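Local coordinates for protein putative adhesin (Bacteroides thetaiotaomicron, PDB 4QDG) that is a putative cell-surface lipoprotein adhesin of the FimB/Mfa2 fimbrillin family, probably serving in pilus assembly or attachment at the outer membrane, at residues N151-V165 with R212-L226. Numbering follows the deposited sequence.
Sequences NNIRVVLQQMNGEPV and REVVVAYAELSTSRL. With MG (magnesium ion), chain D.
In one of its two modelled conformers Arg154 lays its guanidinium over one face of the Tyr218 ring, the planes 18° apart and Arg154 CZ 4.2 Å from the ring centroid, a cation-pi stack offset toward the ring's rim. In this conformer the extended chain carries Arg154 NH1 out to Glu220 OE2, 2.6 Å away, in a salt bridge that meets the carboxylate from above its plane. Glu220 OE1 is taken nearly end-on by Asn152 ND2 at 2.7 Å; the bend of the Glu220 chain at chi2 (-119°) turns the carboxylate toward strand 151-159, one oxygen to each donor. Beneath this polar row, strands 151-159 and 213-223 run antiparallel, paired from Asn151–Thr223 to Leu157–Ala217. On the reverse face Val155 CG2 meets Leu221 CD1 at 3.9 Å, and Ile153, Leu157 and Ala219 pack on strand 170-176, consistent with two layers of a transthyretin-like beta-sandwich. Beyond Leu157 the ladder opens: one water joins Gln159 N and Glu163 O to Val215 O, and a second links Gly162 O to Glu213 O and Val215 N. There Arg212 directs NH1 and NH2 end-on at Glu163 OE1, the NH2 bond being 2.8 Å long. At the far end Asn151 OD1 binds magnesium at 2.3 Å, alongside the backbone oxygens of Leu273 and Glu276, and also accepts from Trp279 NE1. Asn151 ND2 donates to Ser224 O at 3.2 Å and to a water held by Leu226 N, while Leu226 CD1 packs against Asn151 CG. These ND2 bonds probably hold the amide's rotation and OD1's direction; the metal's charge would probably strengthen ND2 as a donor.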
loop_
_atom_site.group_PDB
_atom_site.type_symbol
_atom_site.label_atom_id
_atom_site.label_comp_id
_atom_site.label_asym_id
_atom_site.label_seq_id
_atom_site.Cartn_x
_atom_site.Cartn_y
_atom_site.Cartn_z
ATOM N N ASN A 151 1.410 -1.932 -1.233
ATOM C CA ASN A 151 2.851 -2.104 -1.274
ATOM C C ASN A 151 3.271 -3.078 -2.342
ATOM O O ASN A 151 2.535 -4.000 -2.681
ATOM C CB ASN A 151 3.346 -2.632 0.090
ATOM C CG ASN A 151 3.195 -1.649 1.204
ATOM O OD1 ASN A 151 3.995 -0.717 1.370
ATOM N ND2 ASN A 151 2.121 -1.787 1.936
ATOM N N ASN A 152 4.468 -2.885 -2.845
ATOM C CA ASN A 152 5.098 -3.790 -3.797
ATOM C C ASN A 152 6.408 -4.219 -3.179
ATOM O O ASN A 152 7.176 -3.370 -2.740
ATOM C CB ASN A 152 5.302 -3.165 -5.202
ATOM C CG ASN A 152 5.731 -4.212 -6.214
ATOM O OD1 ASN A 152 4.929 -5.027 -6.645
ATOM N ND2 ASN A 152 7.031 -4.308 -6.503
ATOM N N ILE A 153 6.611 -5.533 -3.058
ATOM C CA ILE A 153 7.821 -6.110 -2.475
ATOM C C ILE A 153 8.486 -6.993 -3.545
ATOM O O ILE A 153 7.870 -7.931 -4.028
ATOM C CB ILE A 153 7.511 -6.886 -1.152
ATOM C CG1 ILE A 153 6.934 -5.936 -0.101
ATOM C CG2 ILE A 153 8.778 -7.562 -0.585
ATOM C CD1 ILE A 153 5.716 -6.370 0.596
ATOM N N ARG A 154 9.709 -6.625 -3.932
ATOM C CA ARG A 154 10.512 -7.377 -4.882
ATOM C C ARG A 154 11.542 -8.173 -4.074
ATOM O O ARG A 154 12.389 -7.598 -3.409
ATOM C CB ARG A 154 11.164 -6.466 -5.948
ATOM C CG ARG A 154 12.078 -7.189 -6.973
ATOM C CD ARG A 154 12.646 -6.170 -7.956
ATOM N NE ARG A 154 13.601 -6.708 -8.933
ATOM C CZ ARG A 154 13.301 -7.116 -10.168
ATOM N NH1 ARG A 154 12.037 -7.138 -10.582
ATOM N NH2 ARG A 154 14.260 -7.526 -10.991
ATOM N N VAL A 155 11.427 -9.512 -4.117
ATOM C CA VAL A 155 12.310 -10.430 -3.423
ATOM C C VAL A 155 13.311 -10.955 -4.416
ATOM O O VAL A 155 12.918 -11.493 -5.441
ATOM C CB VAL A 155 11.518 -11.567 -2.715
ATOM C CG1 VAL A 155 12.461 -12.491 -1.955
ATOM C CG2 VAL A 155 10.455 -10.979 -1.763
ATOM N N VAL A 156 14.615 -10.815 -4.112
ATOM C CA VAL A 156 15.687 -11.277 -4.980
ATOM C C VAL A 156 16.529 -12.356 -4.274
ATOM O O VAL A 156 16.852 -12.220 -3.098
ATOM C CB VAL A 156 16.553 -10.097 -5.489
ATOM C CG1 VAL A 156 17.792 -10.579 -6.256
ATOM C CG2 VAL A 156 15.729 -9.154 -6.369
ATOM N N LEU A 157 16.840 -13.446 -5.005
ATOM C CA LEU A 157 17.723 -14.517 -4.549
ATOM C C LEU A 157 18.969 -14.439 -5.395
ATOM O O LEU A 157 18.879 -14.466 -6.618
ATOM C CB LEU A 157 17.072 -15.907 -4.609
ATOM C CG LEU A 157 15.689 -16.092 -3.982
ATOM C CD1 LEU A 157 15.258 -17.516 -4.103
ATOM C CD2 LEU A 157 15.681 -15.660 -2.506
ATOM N N GLN A 158 20.126 -14.214 -4.743
ATOM C CA GLN A 158 21.412 -14.020 -5.399
ATOM C C GLN A 158 22.483 -14.910 -4.808
ATOM O O GLN A 158 22.653 -14.933 -3.603
ATOM C CB GLN A 158 21.829 -12.558 -5.252
ATOM C CG GLN A 158 23.166 -12.205 -5.943
ATOM C CD GLN A 158 23.337 -10.724 -6.156
ATOM O OE1 GLN A 158 22.367 -9.949 -6.147
ATOM N NE2 GLN A 158 24.569 -10.308 -6.406
ATOM N N GLN A 159 23.232 -15.621 -5.641
ATOM C CA GLN A 159 24.328 -16.443 -5.098
ATOM C C GLN A 159 25.494 -15.548 -4.759
ATOM O O GLN A 159 25.841 -14.683 -5.550
ATOM C CB GLN A 159 24.757 -17.540 -6.060
ATOM C CG GLN A 159 23.856 -18.747 -5.981
ATOM C CD GLN A 159 24.610 -19.988 -6.330
ATOM O OE1 GLN A 159 25.540 -20.385 -5.623
ATOM N NE2 GLN A 159 24.224 -20.617 -7.434
HETATM N N MSE A 160 26.057 -15.725 -3.560
HETATM C CA MSE A 160 27.230 -15.014 -3.060
HETATM C C MSE A 160 28.422 -15.168 -4.016
HETATM O O MSE A 160 29.132 -14.190 -4.249
HETATM C CB MSE A 160 27.597 -15.547 -1.684
HETATM C CG MSE A 160 28.530 -14.639 -0.933
HETATM SE SE MSE A 160 29.397 -15.585 0.525
HETATM C CE MSE A 160 30.711 -16.564 -0.517
ATOM N N ASN A 161 28.629 -16.383 -4.576
ATOM C CA ASN A 161 29.736 -16.657 -5.504
ATOM C C ASN A 161 29.456 -16.119 -6.931
ATOM O O ASN A 161 30.386 -16.029 -7.728
ATOM C CB ASN A 161 30.089 -18.157 -5.551
ATOM C CG ASN A 161 29.012 -19.078 -6.073
ATOM O OD1 ASN A 161 27.967 -18.663 -6.578
ATOM N ND2 ASN A 161 29.240 -20.377 -5.941
ATOM N N GLY A 162 28.204 -15.762 -7.216
ATOM C CA GLY A 162 27.829 -15.230 -8.523
ATOM C C GLY A 162 27.257 -16.228 -9.522
ATOM O O GLY A 162 26.883 -15.840 -10.643
ATOM N N GLU A 163 27.161 -17.511 -9.132
ATOM C CA GLU A 163 26.548 -18.541 -9.985
ATOM C C GLU A 163 25.024 -18.290 -10.089
ATOM O O GLU A 163 24.456 -17.619 -9.211
ATOM C CB GLU A 163 26.860 -19.971 -9.486
ATOM C CG GLU A 163 28.302 -20.410 -9.739
ATOM C CD GLU A 163 28.845 -20.178 -11.141
ATOM O OE1 GLU A 163 28.236 -20.676 -12.120
ATOM O OE2 GLU A 163 29.880 -19.481 -11.258
ATOM N N PRO A 164 24.343 -18.748 -11.171
ATOM C CA PRO A 164 22.916 -18.395 -11.324
ATOM C C PRO A 164 21.967 -18.977 -10.259
ATOM O O PRO A 164 22.324 -19.882 -9.503
ATOM C CB PRO A 164 22.571 -18.899 -12.728
ATOM C CG PRO A 164 23.618 -19.901 -13.052
ATOM C CD PRO A 164 24.853 -19.491 -12.346
ATOM N N VAL A 165 20.781 -18.353 -10.139
ATOM C CA VAL A 165 19.674 -18.786 -9.285
ATOM C C VAL A 165 18.466 -18.928 -10.211
ATOM O O VAL A 165 18.114 -17.977 -10.907
ATOM C CB VAL A 165 19.371 -17.917 -8.040
ATOM C CG1 VAL A 165 18.228 -18.530 -7.230
ATOM C CG2 VAL A 165 20.598 -17.766 -7.160
ATOM N N ARG A 212 31.761 -13.322 -16.152
ATOM C CA ARG A 212 30.560 -14.141 -16.039
ATOM C C ARG A 212 29.386 -13.298 -15.546
ATOM O O ARG A 212 29.527 -12.561 -14.568
ATOM C CB ARG A 212 30.827 -15.321 -15.090
ATOM C CG ARG A 212 31.541 -16.514 -15.742
ATOM C CD ARG A 212 30.586 -17.464 -16.449
ATOM N NE ARG A 212 29.347 -17.691 -15.688
ATOM C CZ ARG A 212 29.191 -18.590 -14.718
ATOM N NH1 ARG A 212 30.188 -19.403 -14.386
ATOM N NH2 ARG A 212 28.027 -18.700 -14.091
ATOM N N GLU A 213 28.232 -13.395 -16.223
ATOM C CA GLU A 213 27.039 -12.656 -15.810
ATOM C C GLU A 213 26.460 -13.252 -14.540
ATOM O O GLU A 213 26.399 -14.471 -14.404
ATOM C CB GLU A 213 25.995 -12.669 -16.922
ATOM C CG GLU A 213 24.871 -11.664 -16.766
ATOM C CD GLU A 213 23.880 -11.637 -17.912
ATOM O OE1 GLU A 213 24.217 -12.104 -19.024
ATOM O OE2 GLU A 213 22.771 -11.098 -17.704
ATOM N N VAL A 214 26.061 -12.382 -13.592
ATOM C CA VAL A 214 25.423 -12.789 -12.345
ATOM C C VAL A 214 23.917 -12.749 -12.601
ATOM O O VAL A 214 23.359 -11.684 -12.891
ATOM C CB VAL A 214 25.844 -11.923 -11.118
ATOM C CG1 VAL A 214 25.208 -12.457 -9.820
ATOM C CG2 VAL A 214 27.362 -11.855 -11.003
ATOM N N VAL A 215 23.280 -13.922 -12.536
ATOM C CA VAL A 215 21.851 -14.082 -12.809
ATOM C C VAL A 215 21.161 -14.403 -11.496
ATOM O O VAL A 215 21.505 -15.359 -10.797
ATOM C CB VAL A 215 21.563 -15.133 -13.917
ATOM C CG1 VAL A 215 20.057 -15.304 -14.135
ATOM C CG2 VAL A 215 22.239 -14.746 -15.223
ATOM N N VAL A 216 20.209 -13.548 -11.154
ATOM C CA VAL A 216 19.472 -13.664 -9.912
ATOM C C VAL A 216 18.035 -14.077 -10.213
ATOM O O VAL A 216 17.554 -13.906 -11.333
ATOM C CB VAL A 216 19.551 -12.331 -9.096
ATOM C CG1 VAL A 216 20.990 -11.898 -8.882
ATOM C CG2 VAL A 216 18.759 -11.215 -9.744
ATOM N N ALA A 217 17.364 -14.589 -9.197
ATOM C CA ALA A 217 15.945 -14.930 -9.230
ATOM C C ALA A 217 15.188 -13.777 -8.590
ATOM O O ALA A 217 15.680 -13.169 -7.627
ATOM C CB ALA A 217 15.705 -16.231 -8.459
ATOM N N TYR A 218 14.001 -13.465 -9.091
ATOM C CA TYR A 218 13.198 -12.412 -8.470
ATOM C C TYR A 218 11.751 -12.813 -8.463
ATOM O O TYR A 218 11.331 -13.589 -9.318
ATOM C CB TYR A 218 13.380 -11.032 -9.160
ATOM C CG TYR A 218 12.635 -10.890 -10.468
ATOM C CD1 TYR A 218 11.307 -10.466 -10.494
ATOM C CD2 TYR A 218 13.256 -11.167 -11.677
ATOM C CE1 TYR A 218 10.602 -10.366 -11.696
ATOM C CE2 TYR A 218 12.561 -11.071 -12.889
ATOM C CZ TYR A 218 11.231 -10.678 -12.889
ATOM O OH TYR A 218 10.546 -10.590 -14.073
ATOM N N ALA A 219 10.997 -12.258 -7.508
ATOM C CA ALA A 219 9.559 -12.357 -7.353
ATOM C C ALA A 219 9.003 -11.000 -6.877
ATOM O O ALA A 219 9.523 -10.404 -5.935
ATOM C CB ALA A 219 9.193 -13.441 -6.364
ATOM N N GLU A 220 7.957 -10.517 -7.548
ATOM C CA GLU A 220 7.282 -9.290 -7.178
ATOM C C GLU A 220 5.956 -9.652 -6.520
ATOM O O GLU A 220 5.153 -10.365 -7.122
ATOM C CB GLU A 220 7.081 -8.399 -8.388
ATOM C CG GLU A 220 8.374 -8.095 -9.128
ATOM C CD GLU A 220 8.784 -6.637 -9.206
ATOM O OE1 GLU A 220 8.266 -5.812 -8.423
ATOM O OE2 GLU A 220 9.626 -6.322 -10.072
ATOM N N LEU A 221 5.739 -9.194 -5.281
ATOM C CA LEU A 221 4.501 -9.464 -4.552
ATOM C C LEU A 221 3.834 -8.132 -4.205
ATOM O O LEU A 221 4.505 -7.183 -3.816
ATOM C CB LEU A 221 4.790 -10.289 -3.277
ATOM C CG LEU A 221 5.351 -11.675 -3.462
ATOM C CD1 LEU A 221 6.803 -11.708 -3.027
ATOM C CD2 LEU A 221 4.524 -12.669 -2.683
ATOM N N SER A 222 2.530 -8.055 -4.385
ATOM C CA SER A 222 1.723 -6.857 -4.198
ATOM C C SER A 222 0.767 -7.104 -3.017
ATOM O O SER A 222 0.029 -8.076 -3.024
ATOM C CB SER A 222 0.975 -6.554 -5.503
ATOM O OG SER A 222 0.093 -5.461 -5.374
ATOM N N THR A 223 0.853 -6.284 -1.965
ATOM C CA THR A 223 0.072 -6.540 -0.747
ATOM C C THR A 223 -0.708 -5.317 -0.294
ATOM O O THR A 223 -0.502 -4.202 -0.783
ATOM C CB THR A 223 1.012 -6.984 0.424
ATOM O OG1 THR A 223 1.715 -5.851 0.944
ATOM C CG2 THR A 223 2.025 -8.109 0.037
ATOM N N SER A 224 -1.552 -5.527 0.709
ATOM C CA SER A 224 -2.304 -4.457 1.343
ATOM C C SER A 224 -1.371 -3.801 2.421
ATOM O O SER A 224 -0.146 -3.970 2.364
ATOM C CB SER A 224 -3.610 -5.013 1.916
ATOM O OG SER A 224 -4.412 -4.033 2.540
ATOM N N ARG A 225 -1.939 -3.054 3.373
ATOM C CA ARG A 225 -1.177 -2.269 4.350
ATOM C C ARG A 225 -0.275 -3.098 5.294
ATOM O O ARG A 225 -0.684 -4.113 5.881
ATOM C CB ARG A 225 -2.119 -1.373 5.166
ATOM C CG ARG A 225 -1.423 -0.227 5.848
ATOM C CD ARG A 225 -2.354 0.606 6.680
ATOM N NE ARG A 225 -1.639 1.691 7.365
ATOM C CZ ARG A 225 -2.193 2.494 8.267
ATOM N NH1 ARG A 225 -3.459 2.324 8.631
ATOM N NH2 ARG A 225 -1.478 3.454 8.837
ATOM N N LEU A 226 0.966 -2.624 5.425
ATOM C CA LEU A 226 1.977 -3.162 6.334
ATOM C C LEU A 226 1.898 -2.378 7.649
ATOM O O LEU A 226 2.088 -1.157 7.653
ATOM C CB LEU A 226 3.366 -3.051 5.719
ATOM C CG LEU A 226 3.622 -3.890 4.460
ATOM C CD1 LEU A 226 5.011 -3.539 3.853
ATOM C CD2 LEU A 226 3.460 -5.402 4.776
HETATM MG MG MG D . 3.850 1.299 2.519
HETATM O O HOH W 1 1.865 -0.000 4.159
HETATM O O HOH W 2 23.030 -15.155 -8.566
HETATM O O HOH W 3 25.024 -16.208 -12.801
HETATM O O HOH W 4 2.184 2.041 1.366
#